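PDB 6UUK: muramoyltetrapeptide carboxypeptidase, which probably acts as a serine-type LD-carboxypeptidase that removes the C-terminal D-alanine from muramoyl tetrapeptides of the bacterial cell wall. Local coordinates for residues G145-G150 with E193-P198; F157-L162 with T217-N222. All blocks are in the same frame, centred on the assembly; numbering follows the deposited sequence.

The two contacts lie on successive elements of the chain: contact 1 uses strand 147-150, and contact 2 uses helix 155-163, which follows it. Their second segments come in the same order, on helix 185-196 and then strand 213-222, so the pairings cross along the sequence. The centres are about 14 Å apart, joined by aromatic packing: F148, on the strand side turned away from contact 1, meets F157 of the helix with ring planes at about 45°. Contact 1 packs a helix on the N-terminal domain's sheet, whereas contact 2 brings that domain against the C-terminal sheet. The predicted nucleophile S152 lies between strand and helix, and the predicted relay residue E246 is on a strand beside 213-222.

Contact 1 (G145-G150 with E193-P198); sequences GKLFVG and ETMTSP
L147 and V149 of strand 147-150 receive M195 from the last turn of helix 185-196 in a small, buried, wholly apolar contact on one side of the N-terminal sheet. The residue at 195 was deposited as selenomethionine, and its SE atom makes the closest approach to both partners: it lies 4.1 Å from L147 CD2 and 4.2 Å from V149 CG1. L147 CD2 and V149 CG1 are 6.6 Å apart, wide enough for the selenium to bridge them. The backbones stay well separated, with 8.3 Å between L147 CA and M195 CA, so the long side chain has to cross the interval. It does so folded, bending at chi2 (-59°) and again at chi3 (99°), and this carries SE to the strand although CB does not point there. L147 and M195 run past one another in opposite directions, a branched chain beside a flexible one.

Strand alternation selects the partners. L147 and V149 both face the helix, while F148 between them projects to the reverse side of the sheet. This is the largely parallel sheet of an alpha/beta domain with helices on both faces, only the edge strand 323-325 being reversed, and 147-150 is an interior strand, bonded through its backbone to 119-122 and 168-170. Compact beta-branched valine suits such a strand, leucine's longer branched chain reaches the selenium through CD2, and methionine suits the helix end because an unbranched chain can adapt to uneven ground. F169 and I119 on the adjoining strands also touch M195. T196 closes the helix; S197 is the first residue to leave helical angles.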
loop_
_atom_site.group_PDB
_atom_site.type_symbol
_atom_site.label_atom_id
_atom_site.label_comp_id
_atom_site.label_asym_id
_atom_site.label_seq_id
_atom_site.Cartn_x
_atom_site.Cartn_y
_atom_site.Cartn_z
ATOM N N GLY B 145 -8.814 18.699 23.061
ATOM C CA GLY B 145 -9.986 18.087 23.646
ATOM C C GLY B 145 -11.126 17.835 22.686
ATOM O O GLY B 145 -12.244 17.557 23.137
ATOM N N LYS B 146 -10.884 17.924 21.382
ATOM C CA LYS B 146 -11.935 17.704 20.401
ATOM C C LYS B 146 -12.103 16.215 20.118
ATOM O O LYS B 146 -11.176 15.418 20.289
ATOM C CB LYS B 146 -11.625 18.451 19.103
ATOM C CG LYS B 146 -11.358 19.935 19.294
ATOM C CD LYS B 146 -12.515 20.616 20.008
ATOM C CE LYS B 146 -12.220 22.087 20.254
ATOM N NZ LYS B 146 -13.311 22.751 21.018
ATOM N N LEU B 147 -13.304 15.848 19.681
ATOM C CA LEU B 147 -13.644 14.459 19.372
ATOM C C LEU B 147 -13.667 14.315 17.854
ATOM O O LEU B 147 -14.672 14.587 17.199
ATOM C CB LEU B 147 -14.977 14.071 20.004
ATOM C CG LEU B 147 -14.968 13.529 21.438
ATOM C CD1 LEU B 147 -14.313 14.498 22.413
ATOM C CD2 LEU B 147 -16.383 13.194 21.886
ATOM N N PHE B 148 -12.540 13.880 17.295
ATOM C CA PHE B 148 -12.410 13.731 15.853
ATOM C C PHE B 148 -13.025 12.413 15.400
ATOM O O PHE B 148 -12.756 11.358 15.984
ATOM C CB PHE B 148 -10.940 13.797 15.439
ATOM C CG PHE B 148 -10.284 15.117 15.732
ATOM C CD1 PHE B 148 -10.242 16.112 14.771
ATOM C CD2 PHE B 148 -9.711 15.362 16.969
ATOM C CE1 PHE B 148 -9.640 17.328 15.037
ATOM C CE2 PHE B 148 -9.107 16.577 17.241
ATOM C CZ PHE B 148 -9.072 17.560 16.273
ATOM N N VAL B 149 -13.853 12.473 14.359
ATOM C CA VAL B 149 -14.484 11.291 13.787
ATOM C C VAL B 149 -14.192 11.252 12.294
ATOM O O VAL B 149 -13.936 12.282 11.663
ATOM C CB VAL B 149 -16.009 11.258 14.047
ATOM C CG1 VAL B 149 -16.300 11.315 15.539
ATOM C CG2 VAL B 149 -16.699 12.395 13.325
ATOM N N GLY B 150 -14.226 10.054 11.736
ATOM C CA GLY B 150 -13.962 9.870 10.323
ATOM C C GLY B 150 -13.441 8.474 10.052
ATOM O O GLY B 150 -13.221 7.678 10.961
ATOM N N GLU B 193 -24.793 7.733 20.038
ATOM C CA GLU B 193 -24.665 7.034 21.312
ATOM C C GLU B 193 -23.231 7.075 21.823
ATOM O O GLU B 193 -22.999 7.319 23.013
ATOM C CB GLU B 193 -25.147 5.591 21.166
ATOM C CG GLU B 193 -25.225 4.823 22.475
ATOM C CD GLU B 193 -25.774 3.422 22.294
ATOM O OE1 GLU B 193 -25.855 2.958 21.137
ATOM O OE2 GLU B 193 -26.128 2.785 23.308
ATOM N N THR B 194 -22.256 6.844 20.941
ATOM C CA THR B 194 -20.859 6.849 21.364
ATOM C C THR B 194 -20.419 8.230 21.835
ATOM O O THR B 194 -19.568 8.338 22.725
ATOM C CB THR B 194 -19.962 6.364 20.223
ATOM O OG1 THR B 194 -20.493 5.147 19.683
ATOM C CG2 THR B 194 -18.547 6.108 20.722
HETATM N N MSE B 195 -20.987 9.288 21.265
HETATM C CA MSE B 195 -20.638 10.647 21.659
HETATM C C MSE B 195 -21.204 11.000 23.031
HETATM O O MSE B 195 -20.629 11.810 23.758
HETATM C CB MSE B 195 -21.142 11.656 20.623
HETATM C CG MSE B 195 -20.645 11.426 19.203
HETATM SE SE MSE B 195 -18.705 11.470 19.025
HETATM C CE MSE B 195 -18.361 9.552 19.018
ATOM N N THR B 196 -22.334 10.385 23.386
ATOM C CA THR B 196 -23.056 10.733 24.601
ATOM C C THR B 196 -23.034 9.645 25.668
ATOM O O THR B 196 -23.498 9.895 26.785
ATOM C CB THR B 196 -24.516 11.077 24.271
ATOM O OG1 THR B 196 -25.155 9.941 23.675
ATOM C CG2 THR B 196 -24.583 12.253 23.306
ATOM N N SER B 197 -22.517 8.455 25.364
ATOM C CA SER B 197 -22.466 7.396 26.356
ATOM C C SER B 197 -21.023 6.996 26.640
ATOM O O SER B 197 -20.205 6.932 25.716
ATOM C CB SER B 197 -23.257 6.161 25.898
ATOM O OG SER B 197 -23.215 5.136 26.877
ATOM N N PRO B 198 -20.679 6.728 27.903
ATOM C CA PRO B 198 -19.289 6.367 28.223
ATOM C C PRO B 198 -18.892 4.979 27.756
ATOM O O PRO B 198 -17.691 4.687 27.702
ATOM C CB PRO B 198 -19.241 6.468 29.757
ATOM C CG PRO B 198 -20.478 7.229 30.149
ATOM C CD PRO B 198 -21.499 6.893 29.114
#

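Contact 2 (F157-L162 with T217-N222); sequences FEMALL and TLWGGN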
loop_
_atom_site.group_PDB
_atom_site.type_symbol
_atom_site.label_atom_id
_atom_site.label_comp_id
_atom_site.label_asym_id
_atom_site.label_seq_id
_atom_site.Cartn_x
_atom_site.Cartn_y
_atom_site.Cartn_z
ATOM N N PHE B 157 -5.105 10.516 9.763
ATOM C CA PHE B 157 -5.195 11.562 10.775
ATOM C C PHE B 157 -5.346 10.980 12.173
ATOM O O PHE B 157 -4.835 11.554 13.140
ATOM C CB PHE B 157 -6.368 12.492 10.457
ATOM C CG PHE B 157 -6.430 13.718 11.325
ATOM C CD1 PHE B 157 -7.111 13.698 12.533
ATOM C CD2 PHE B 157 -5.820 14.895 10.928
ATOM C CE1 PHE B 157 -7.174 14.824 13.327
ATOM C CE2 PHE B 157 -5.881 16.024 11.721
ATOM C CZ PHE B 157 -6.558 15.988 12.922
ATOM N N GLU B 158 -6.034 9.845 12.298
ATOM C CA GLU B 158 -6.314 9.275 13.609
ATOM C C GLU B 158 -5.143 8.486 14.179
ATOM O O GLU B 158 -5.094 8.274 15.395
ATOM C CB GLU B 158 -7.553 8.381 13.535
ATOM C CG GLU B 158 -8.818 9.122 13.138
ATOM C CD GLU B 158 -10.065 8.276 13.289
ATOM O OE1 GLU B 158 -9.948 7.110 13.725
ATOM O OE2 GLU B 158 -11.164 8.778 12.975
HETATM N N MSE B 159 -4.207 8.048 13.342
HETATM C CA MSE B 159 -3.041 7.320 13.829
HETATM C C MSE B 159 -2.026 8.273 14.450
HETATM O O MSE B 159 -1.404 7.958 15.464
HETATM C CB MSE B 159 -2.391 6.516 12.701
HETATM C CG MSE B 159 -3.245 5.375 12.166
HETATM SE SE MSE B 159 -3.801 4.111 13.545
HETATM C CE MSE B 159 -5.602 4.782 13.877
ATOM N N ALA B 160 -1.863 9.445 13.832
ATOM C CA ALA B 160 -0.963 10.449 14.388
ATOM C C ALA B 160 -1.496 11.010 15.699
ATOM O O ALA B 160 -0.710 11.333 16.598
ATOM C CB ALA B 160 -0.733 11.571 13.378
ATOM N N LEU B 161 -2.819 11.140 15.827
ATOM C CA LEU B 161 -3.401 11.517 17.110
ATOM C C LEU B 161 -3.136 10.451 18.164
ATOM O O LEU B 161 -2.794 10.767 19.309
ATOM C CB LEU B 161 -4.904 11.756 16.964
ATOM C CG LEU B 161 -5.353 13.101 16.397
ATOM C CD1 LEU B 161 -6.870 13.192 16.414
ATOM C CD2 LEU B 161 -4.737 14.242 17.188
ATOM N N LEU B 162 -3.291 9.178 17.793
ATOM C CA LEU B 162 -2.994 8.097 18.726
ATOM C C LEU B 162 -1.500 7.999 19.006
ATOM O O LEU B 162 -1.101 7.548 20.085
ATOM C CB LEU B 162 -3.524 6.773 18.178
ATOM C CG LEU B 162 -3.455 5.577 19.126
ATOM C CD1 LEU B 162 -4.231 5.863 20.403
ATOM C CD2 LEU B 162 -3.983 4.334 18.441
ATOM N N THR B 217 -6.117 -2.124 24.029
ATOM C CA THR B 217 -6.387 -0.833 23.408
ATOM C C THR B 217 -6.893 -1.043 21.986
ATOM O O THR B 217 -6.211 -1.664 21.163
ATOM C CB THR B 217 -5.131 0.035 23.408
ATOM O OG1 THR B 217 -4.664 0.205 24.753
ATOM C CG2 THR B 217 -5.427 1.401 22.807
ATOM N N LEU B 218 -8.085 -0.527 21.698
ATOM C CA LEU B 218 -8.669 -0.653 20.370
ATOM C C LEU B 218 -8.100 0.415 19.444
ATOM O O LEU B 218 -8.057 1.597 19.800
ATOM C CB LEU B 218 -10.190 -0.533 20.443
ATOM C CG LEU B 218 -10.953 -0.775 19.139
ATOM C CD1 LEU B 218 -10.813 -2.224 18.697
ATOM C CD2 LEU B 218 -12.416 -0.397 19.294
ATOM N N TRP B 219 -7.670 -0.003 18.257
ATOM C CA TRP B 219 -7.103 0.922 17.286
ATOM C C TRP B 219 -7.115 0.268 15.914
ATOM O O TRP B 219 -7.259 -0.950 15.788
ATOM C CB TRP B 219 -5.682 1.340 17.674
ATOM C CG TRP B 219 -4.675 0.234 17.588
ATOM C CD1 TRP B 219 -4.576 -0.850 18.410
ATOM C CD2 TRP B 219 -3.614 0.114 16.633
ATOM N NE1 TRP B 219 -3.523 -1.644 18.020
ATOM C CE2 TRP B 219 -2.916 -1.073 16.932
ATOM C CE3 TRP B 219 -3.190 0.892 15.552
ATOM C CZ2 TRP B 219 -1.817 -1.500 16.190
ATOM C CZ3 TRP B 219 -2.098 0.467 14.816
ATOM C CH2 TRP B 219 -1.424 -0.718 15.139
ATOM N N GLY B 220 -6.962 1.099 14.883
ATOM C CA GLY B 220 -6.937 0.654 13.510
ATOM C C GLY B 220 -7.832 1.520 12.652
ATOM O O GLY B 220 -8.118 2.675 12.984
ATOM N N GLY B 221 -8.276 0.951 11.534
ATOM C CA GLY B 221 -9.140 1.665 10.614
ATOM C C GLY B 221 -9.098 1.111 9.205
ATOM O O GLY B 221 -9.427 -0.057 8.979
ATOM N N ASN B 222 -8.696 1.942 8.248
ATOM C CA ASN B 222 -8.612 1.515 6.858
ATOM C C ASN B 222 -7.323 0.735 6.630
ATOM O O ASN B 222 -6.246 1.164 7.053
ATOM C CB ASN B 222 -8.681 2.724 5.927
ATOM C CG ASN B 222 -8.692 2.333 4.463
ATOM O OD1 ASN B 222 -7.648 2.288 3.815
ATOM N ND2 ASN B 222 -9.876 2.047 3.935
#
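M159 and W219 meet at about a right angle, the selenomethionine side chain arriving at the edge of the indole. M159 SE lies 3.8 Å from W219 CE3. Measured to the centroid of the six-membered ring of W219, M159 SE is 5.2 Å away and 89° off the ring normal, almost exactly in the ring plane: a Met-aromatic contact of the edge type, in which the polarisable selenium faces the ring's C-H rim. The chain bends at chi2 and chi3, turning its terminal methyl onward along the strand until M159 CE rests 3.4 Å from G220 O. L162, one helical turn further on, also crosses W219 at about a right angle, but reaches its root: L162 CD2 packs 3.5 Å from W219 CB. With CG anti to the backbone N (chi1 -172°), L162 extends its branched end to the strand.

Q271 accepts a hydrogen bond from W219 NE1, anchoring the polar corner of a largely buried ring. V325 adds apolar cover by touching M159, L162 and W219 alike. Glycine fits position 220 because its positive phi would press a side chain against the preceding carbonyl O.

Helix 157-162 and strand 217-222 run nearly antiparallel, at 155°, their axes 9.2 Å apart. At the end of the strand, N222 is the N-cap of the next helix: its OD1 accepts from M225 N, and its ND2 makes a weak bond to OE1 of E246, a predicted charge-relay residue. The whole is a helix-on-strand interface between the N- and C-terminal domains of an S66 peptidase, close to the predicted catalytic site.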